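Local coordinates for protein glycerol dehydratase (Clostridium butyricum, PDB 1R9D) that belongs to the glycyl-radical enzymes and probably dehydrates glycerol to 3-hydroxypropionaldehyde without vitamin B12, at residues Lys185-Leu188 with Glu189-Arg192; Pro196-Ile199 with Lys200-Lys203; Asn645-Phe648 with Gly649-Gly653. One frame throughout, in Å; residues are numbered along the deposited sequence.

Contact 1: Lys185-Leu188 with Glu189-Arg192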
loop_
_atom_site.group_PDB
_atom_site.type_symbol
_atom_site.label_atom_id
_atom_site.label_comp_id
_atom_site.label_asym_id
_atom_site.label_seq_id
_atom_site.Cartn_x
_atom_site.Cartn_y
_atom_site.Cartn_z
ATOM N N LYS A 185 23.388 3.260 -4.067
ATOM C CA LYS A 185 24.029 1.946 -4.073
ATOM C C LYS A 185 24.718 1.653 -2.743
ATOM O O LYS A 185 24.707 0.515 -2.275
ATOM C CB LYS A 185 25.036 1.841 -5.223
ATOM C CG LYS A 185 24.387 1.690 -6.593
ATOM C CD LYS A 185 25.428 1.527 -7.688
ATOM C CE LYS A 185 24.774 1.295 -9.043
ATOM N NZ LYS A 185 25.783 1.188 -10.137
ATOM N N GLU A 186 25.314 2.675 -2.134
ATOM C CA GLU A 186 25.982 2.497 -0.849
ATOM C C GLU A 186 24.966 2.168 0.239
ATOM O O GLU A 186 25.233 1.344 1.114
ATOM C CB GLU A 186 26.752 3.760 -0.452
ATOM C CG GLU A 186 27.844 4.166 -1.432
ATOM C CD GLU A 186 28.601 5.406 -0.985
ATOM O OE1 GLU A 186 27.953 6.356 -0.493
ATOM O OE2 GLU A 186 29.844 5.438 -1.139
ATOM N N GLN A 187 23.802 2.811 0.184
ATOM C CA GLN A 187 22.758 2.575 1.179
ATOM C C GLN A 187 22.225 1.156 1.021
ATOM O O GLN A 187 21.901 0.481 1.999
ATOM C CB GLN A 187 21.618 3.584 1.006
ATOM C CG GLN A 187 20.576 3.558 2.118
ATOM C CD GLN A 187 21.154 3.926 3.474
ATOM O OE1 GLN A 187 21.742 4.991 3.640
ATOM N NE2 GLN A 187 20.986 3.045 4.451
ATOM N N LEU A 188 22.144 0.714 -0.227
ATOM C CA LEU A 188 21.674 -0.622 -0.554
ATOM C C LEU A 188 22.583 -1.646 0.138
ATOM O O LEU A 188 22.118 -2.670 0.646
ATOM C CB LEU A 188 21.709 -0.797 -2.075
ATOM C CG LEU A 188 20.546 -1.464 -2.816
ATOM C CD1 LEU A 188 19.214 -1.076 -2.205
ATOM C CD2 LEU A 188 20.605 -1.047 -4.284
ATOM N N GLU A 189 23.882 -1.358 0.169
ATOM C CA GLU A 189 24.837 -2.253 0.815
ATOM C C GLU A 189 24.730 -2.205 2.334
ATOM O O GLU A 189 24.923 -3.217 3.011
ATOM C CB GLU A 189 26.266 -1.914 0.387
ATOM C CG GLU A 189 26.608 -2.407 -1.004
ATOM C CD GLU A 189 26.330 -3.891 -1.165
ATOM O OE1 GLU A 189 26.959 -4.696 -0.443
ATOM O OE2 GLU A 189 25.478 -4.251 -2.007
ATOM N N LYS A 190 24.425 -1.031 2.872
ATOM C CA LYS A 190 24.284 -0.884 4.315
ATOM C C LYS A 190 23.010 -1.580 4.781
ATOM O O LYS A 190 22.919 -2.027 5.925
ATOM C CB LYS A 190 24.214 0.596 4.703
ATOM C CG LYS A 190 25.443 1.408 4.341
ATOM C CD LYS A 190 25.266 2.861 4.758
ATOM C CE LYS A 190 26.456 3.714 4.348
ATOM N NZ LYS A 190 26.306 5.130 4.801
ATOM N N ASN A 191 22.033 -1.670 3.882
ATOM C CA ASN A 191 20.748 -2.287 4.185
ATOM C C ASN A 191 20.688 -3.803 4.036
ATOM O O ASN A 191 19.687 -4.417 4.412
ATOM C CB ASN A 191 19.650 -1.659 3.323
ATOM C CG ASN A 191 19.308 -0.243 3.752
ATOM O OD1 ASN A 191 19.891 0.291 4.694
ATOM N ND2 ASN A 191 18.355 0.369 3.059
ATOM N N ARG A 192 21.730 -4.415 3.483
ATOM C CA ARG A 192 21.726 -5.868 3.329
ATOM C C ARG A 192 21.299 -6.448 4.674
ATOM O O ARG A 192 21.975 -6.257 5.688
ATOM C CB ARG A 192 23.117 -6.381 2.939
ATOM C CG ARG A 192 24.204 -6.139 3.980
ATOM C CD ARG A 192 25.514 -6.799 3.564
ATOM N NE ARG A 192 26.551 -6.658 4.583
ATOM C CZ ARG A 192 27.773 -7.173 4.477
ATOM N NH1 ARG A 192 28.111 -7.865 3.394
ATOM N NH2 ARG A 192 28.658 -6.997 5.452
HETATM O O HOH W 1 24.840 -1.702 -3.884
#
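K185-R192 covers the end of helix 169-190 and the start of the connection after it, with E189 N, K190 N and N191 N bonded back to K185 O, E186 O and Q187 O, the last at 2.9 Å. Over the same four-residue step a side-chain bond joins Q187 and N191: Q187 NE2 donates to N191 OD1 at 3.0 Å. The acceptor lies in the amide plane of Q187, but the donor stands 40° out of the carbonyl plane of N191, and the two amide planes are 54° apart. The bend of Q187 at chi2 (63°) carries the amide forward along the helix to N191. K190 leaves its CG 3.2 Å from E186 O and then runs extended. This is the C-terminal end of the first arm of a helical hairpin: L188 packs on L205 and N206 of helix 197-230. On another side, a water donates to K185 O at 2.7 Å and to E189 OE2 at 3.2 Å, so that K185 O serves both the helix bond and the water. E186 OE1 and K190 NZ are 5.7 Å apart, an opposite-charge pair without contact.

Contact 2: Pro196-Ile199 with Lys200-Lys203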
loop_
_atom_site.group_PDB
_atom_site.type_symbol
_atom_site.label_atom_id
_atom_site.label_comp_id
_atom_site.label_asym_id
_atom_site.label_seq_id
_atom_site.Cartn_x
_atom_site.Cartn_y
_atom_site.Cartn_z
ATOM N N PRO A 196 12.502 -8.140 7.049
ATOM C CA PRO A 196 11.484 -7.898 6.017
ATOM C C PRO A 196 11.298 -6.423 5.662
ATOM O O PRO A 196 10.946 -6.087 4.528
ATOM C CB PRO A 196 10.216 -8.489 6.636
ATOM C CG PRO A 196 10.732 -9.534 7.551
ATOM C CD PRO A 196 11.921 -8.879 8.182
ATOM N N ASP A 197 11.525 -5.543 6.630
ATOM C CA ASP A 197 11.362 -4.113 6.386
ATOM C C ASP A 197 12.268 -3.569 5.287
ATOM O O ASP A 197 11.979 -2.534 4.695
ATOM C CB ASP A 197 11.596 -3.313 7.670
ATOM C CG ASP A 197 10.436 -3.421 8.644
ATOM O OD1 ASP A 197 9.272 -3.348 8.188
ATOM O OD2 ASP A 197 10.684 -3.563 9.863
ATOM N N PHE A 198 13.364 -4.258 5.001
ATOM C CA PHE A 198 14.260 -3.763 3.972
ATOM C C PHE A 198 13.823 -4.114 2.551
ATOM O O PHE A 198 14.374 -3.586 1.583
ATOM C CB PHE A 198 15.691 -4.240 4.239
ATOM C CG PHE A 198 16.318 -3.610 5.461
ATOM C CD1 PHE A 198 16.295 -4.259 6.692
ATOM C CD2 PHE A 198 16.918 -2.355 5.379
ATOM C CE1 PHE A 198 16.858 -3.668 7.826
ATOM C CE2 PHE A 198 17.484 -1.754 6.506
ATOM C CZ PHE A 198 17.454 -2.414 7.732
ATOM N N ILE A 199 12.821 -4.981 2.426
ATOM C CA ILE A 199 12.319 -5.372 1.107
ATOM C C ILE A 199 11.766 -4.159 0.355
ATOM O O ILE A 199 12.133 -3.911 -0.795
ATOM C CB ILE A 199 11.217 -6.456 1.220
ATOM C CG1 ILE A 199 11.832 -7.769 1.719
ATOM C CG2 ILE A 199 10.557 -6.682 -0.139
ATOM C CD1 ILE A 199 10.825 -8.869 1.972
ATOM N N LYS A 200 10.893 -3.391 0.999
ATOM C CA LYS A 200 10.335 -2.216 0.339
ATOM C C LYS A 200 11.374 -1.113 0.165
ATOM O O LYS A 200 11.340 -0.383 -0.822
ATOM C CB LYS A 200 9.124 -1.688 1.111
ATOM C CG LYS A 200 7.894 -2.571 0.972
ATOM C CD LYS A 200 6.715 -2.018 1.759
ATOM C CE LYS A 200 5.520 -2.946 1.678
ATOM N NZ LYS A 200 4.362 -2.433 2.465
ATOM N N LYS A 201 12.301 -0.992 1.112
ATOM C CA LYS A 201 13.340 0.029 1.008
ATOM C C LYS A 201 14.222 -0.289 -0.194
ATOM O O LYS A 201 14.685 0.608 -0.900
ATOM C CB LYS A 201 14.199 0.068 2.275
ATOM C CG LYS A 201 13.440 0.409 3.553
ATOM C CD LYS A 201 14.413 0.570 4.720
ATOM C CE LYS A 201 13.712 0.481 6.068
ATOM N NZ LYS A 201 12.613 1.468 6.200
ATOM N N GLU A 202 14.448 -1.579 -0.422
ATOM C CA GLU A 202 15.270 -2.023 -1.536
ATOM C C GLU A 202 14.639 -1.578 -2.855
ATOM O O GLU A 202 15.326 -1.065 -3.740
ATOM C CB GLU A 202 15.418 -3.549 -1.474
ATOM C CG GLU A 202 16.307 -4.163 -2.533
ATOM C CD GLU A 202 15.524 -4.637 -3.738
ATOM O OE1 GLU A 202 15.232 -3.808 -4.625
ATOM O OE2 GLU A 202 15.186 -5.839 -3.789
ATOM N N LYS A 203 13.327 -1.755 -2.980
ATOM C CA LYS A 203 12.637 -1.350 -4.197
ATOM C C LYS A 203 12.734 0.158 -4.394
ATOM O O LYS A 203 12.886 0.632 -5.516
ATOM C CB LYS A 203 11.170 -1.786 -4.158
ATOM C CG LYS A 203 10.987 -3.301 -4.106
ATOM C CD LYS A 203 11.894 -4.010 -5.115
ATOM C CE LYS A 203 11.829 -5.522 -4.951
ATOM N NZ LYS A 203 12.877 -6.236 -5.740
HETATM O O HOH W 2 9.471 -4.100 3.429
#
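The ring of F198 meets the aliphatic chain of K201 one turn along, K201 CD approaching CD2 at 3.9 Å on a slanting line; S193 of the preceding connection also lies against this ring. The other flat group, the carboxylate of E202, is met on the syn side of OE2 by K203 NZ at 3.0 Å, 18° out of its plane, in a salt bridge between neighbours. Its other oxygen, OE1, accepts from N206 ND2, so both ends of the carboxylate are held and its rotation is fixed. With CG anti to the backbone N (chi1 -177°) and a sharp bend at chi2 (-94°), E202 turns its carboxylate toward the K203 chain, whose own bend at chi2 brings the ammonium across. K203 NZ is also weakly bonded to S137 O of the second subunit. K201 runs in the opposite sense, its CG 3.5 Å from D197 O, so that its methylenes cover that carbonyl. In the backbone, E202 N bonds F198 O at 2.8 Å and K203 N bonds I199 O at 3.3 Å. Two residues earlier P196 O, which accepts from I199 N, is 4.4 Å from K200 N, too far for a direct bond, and a water joins them, donating to P196 O at 2.7 Å and accepting from K200 N at 2.9 Å. P196 packs on N507 and K200 on I511 of the second subunit, so the same turn borders the dimer interface. A first turn in which a water bridges P196 O and K200 N, followed by 5-to-1 bonds from F198 O onward, belongs to the N-terminal end of the long helix 197-230, the returning arm of a helical hairpin.

Contact 3: Asn645-Phe648 with Gly649-Gly653; sequences NVYF and GSLTG
The aromatic ring of Y647 is overlapped on one face by L651, whose CD1 sits 4.0 Å from the ring centroid and 29° off the normal, a CH-pi contact. The methyl lies nearest the phenol end, with CZ at 3.6 Å. Y647 holds CG anti to its own N, which leads the ring forward along the helix toward L651; the ring also meets H332 with planes inclined at about 35°. S650 turns OG back on the same residue, donating to Y647 O at 2.7 Å in the carbonyl plane and on a lone pair. That bond uses the first torsion between backbone N and carbonyl carbon (chi1 78°), and Y647 O takes two further, weak bonds from S650 N and L651 N. Together these close the C-terminal end of the short helix 644-650, preceded by the 5-to-1 bonds G649 N to N645 O at 3.1 Å and S650 N to V646 O. At F648 O two donors come from opposite faces of the carbonyl plane: T652 OG1 at 2.7 Å and L651 N at 3.0 Å. T652 OG1 is bonded also to N452 ND2, which ties the helix end to strand 449-452, where F648 packs on F450 and N452. At the other end N645 ND2 bonds L665 O and D778 OD1, joining the helix to the loop after it and to helix 773-781; the side chain of N645 is about 10 Å from a bound glycerol.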
loop_
_atom_site.group_PDB
_atom_site.type_symbol
_atom_site.label_atom_id
_atom_site.label_comp_id
_atom_site.label_asym_id
_atom_site.label_seq_id
_atom_site.Cartn_x
_atom_site.Cartn_y
_atom_site.Cartn_z
ATOM N N ASN A 645 -9.242 35.059 -4.641
ATOM C CA ASN A 645 -10.094 35.999 -3.911
ATOM C C ASN A 645 -11.247 36.506 -4.783
ATOM O O ASN A 645 -12.315 36.849 -4.276
ATOM C CB ASN A 645 -9.273 37.174 -3.366
ATOM C CG ASN A 645 -8.584 37.970 -4.453
ATOM O OD1 ASN A 645 -7.718 37.459 -5.166
ATOM N ND2 ASN A 645 -8.960 39.236 -4.581
ATOM N N VAL A 646 -11.033 36.551 -6.094
ATOM C CA VAL A 646 -12.078 36.994 -7.011
ATOM C C VAL A 646 -13.119 35.881 -7.124
ATOM O O VAL A 646 -14.308 36.117 -6.936
ATOM C CB VAL A 646 -11.497 37.318 -8.404
ATOM C CG1 VAL A 646 -12.623 37.660 -9.379
ATOM C CG2 VAL A 646 -10.525 38.490 -8.294
ATOM N N TYR A 647 -12.667 34.662 -7.410
ATOM C CA TYR A 647 -13.575 33.522 -7.525
ATOM C C TYR A 647 -14.346 33.267 -6.228
ATOM O O TYR A 647 -15.560 33.056 -6.254
ATOM C CB TYR A 647 -12.802 32.256 -7.906
ATOM C CG TYR A 647 -13.681 31.032 -8.014
ATOM C CD1 TYR A 647 -14.731 30.987 -8.930
ATOM C CD2 TYR A 647 -13.463 29.916 -7.206
ATOM C CE1 TYR A 647 -15.545 29.861 -9.041
ATOM C CE2 TYR A 647 -14.272 28.784 -7.310
ATOM C CZ TYR A 647 -15.308 28.766 -8.230
ATOM O OH TYR A 647 -16.108 27.651 -8.349
ATOM N N PHE A 648 -13.643 33.271 -5.097
ATOM C CA PHE A 648 -14.298 33.050 -3.806
ATOM C C PHE A 648 -15.358 34.128 -3.590
ATOM O O PHE A 648 -16.446 33.852 -3.081
ATOM C CB PHE A 648 -13.277 33.100 -2.658
ATOM C CG PHE A 648 -12.728 31.743 -2.246
ATOM C CD1 PHE A 648 -11.753 31.652 -1.245
ATOM C CD2 PHE A 648 -13.192 30.567 -2.832
ATOM C CE1 PHE A 648 -11.253 30.408 -0.833
ATOM C CE2 PHE A 648 -12.697 29.316 -2.427
ATOM C CZ PHE A 648 -11.727 29.240 -1.425
ATOM N N GLY A 649 -15.036 35.354 -3.987
ATOM C CA GLY A 649 -15.974 36.452 -3.830
ATOM C C GLY A 649 -17.270 36.236 -4.595
ATOM O O GLY A 649 -18.351 36.585 -4.118
ATOM N N SER A 650 -17.161 35.658 -5.785
ATOM C CA SER A 650 -18.332 35.396 -6.617
ATOM C C SER A 650 -19.259 34.360 -5.986
ATOM O O SER A 650 -20.444 34.290 -6.322
ATOM C CB SER A 650 -17.899 34.908 -8.004
ATOM O OG SER A 650 -17.522 33.537 -7.970
ATOM N N LEU A 651 -18.718 33.547 -5.083
ATOM C CA LEU A 651 -19.498 32.508 -4.409
ATOM C C LEU A 651 -19.961 32.936 -3.018
ATOM O O LEU A 651 -20.590 32.152 -2.304
ATOM C CB LEU A 651 -18.665 31.226 -4.268
ATOM C CG LEU A 651 -18.138 30.585 -5.547
ATOM C CD1 LEU A 651 -17.211 29.416 -5.198
ATOM C CD2 LEU A 651 -19.307 30.120 -6.392
ATOM N N THR A 652 -19.657 34.175 -2.641
ATOM C CA THR A 652 -20.011 34.673 -1.314
ATOM C C THR A 652 -21.079 35.768 -1.338
ATOM O O THR A 652 -20.978 36.715 -2.104
ATOM C CB THR A 652 -18.760 35.229 -0.618
ATOM O OG1 THR A 652 -17.708 34.255 -0.688
ATOM C CG2 THR A 652 -19.054 35.549 0.833
ATOM N N GLY A 653 -22.090 35.633 -0.486
ATOM C CA GLY A 653 -23.149 36.629 -0.434
ATOM C C GLY A 653 -22.680 37.933 0.185
ATOM O O GLY A 653 -21.497 38.094 0.495
#

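Contacts 1 and 2 come in series along the chain and form the two ends of one connection: helix 169-190 finishes in contact 1 and helix 197-230 opens in contact 2. Their centres are about 11 Å apart, and N191 CB lies 3.5 Å from F198 CD2, so the turn of the hairpin is closed by direct packing. Contact 3 follows far later in the chain; its centre is about 54 Å from that of contact 1 and about 48 Å from that of contact 2. The hairpin tip is thus peripheral, bordering the second subunit at contact 2, whereas 645-653 lies deeper, beside strand 449-452, its centre about 20 Å from that of the chain against about 36 and 34 Å.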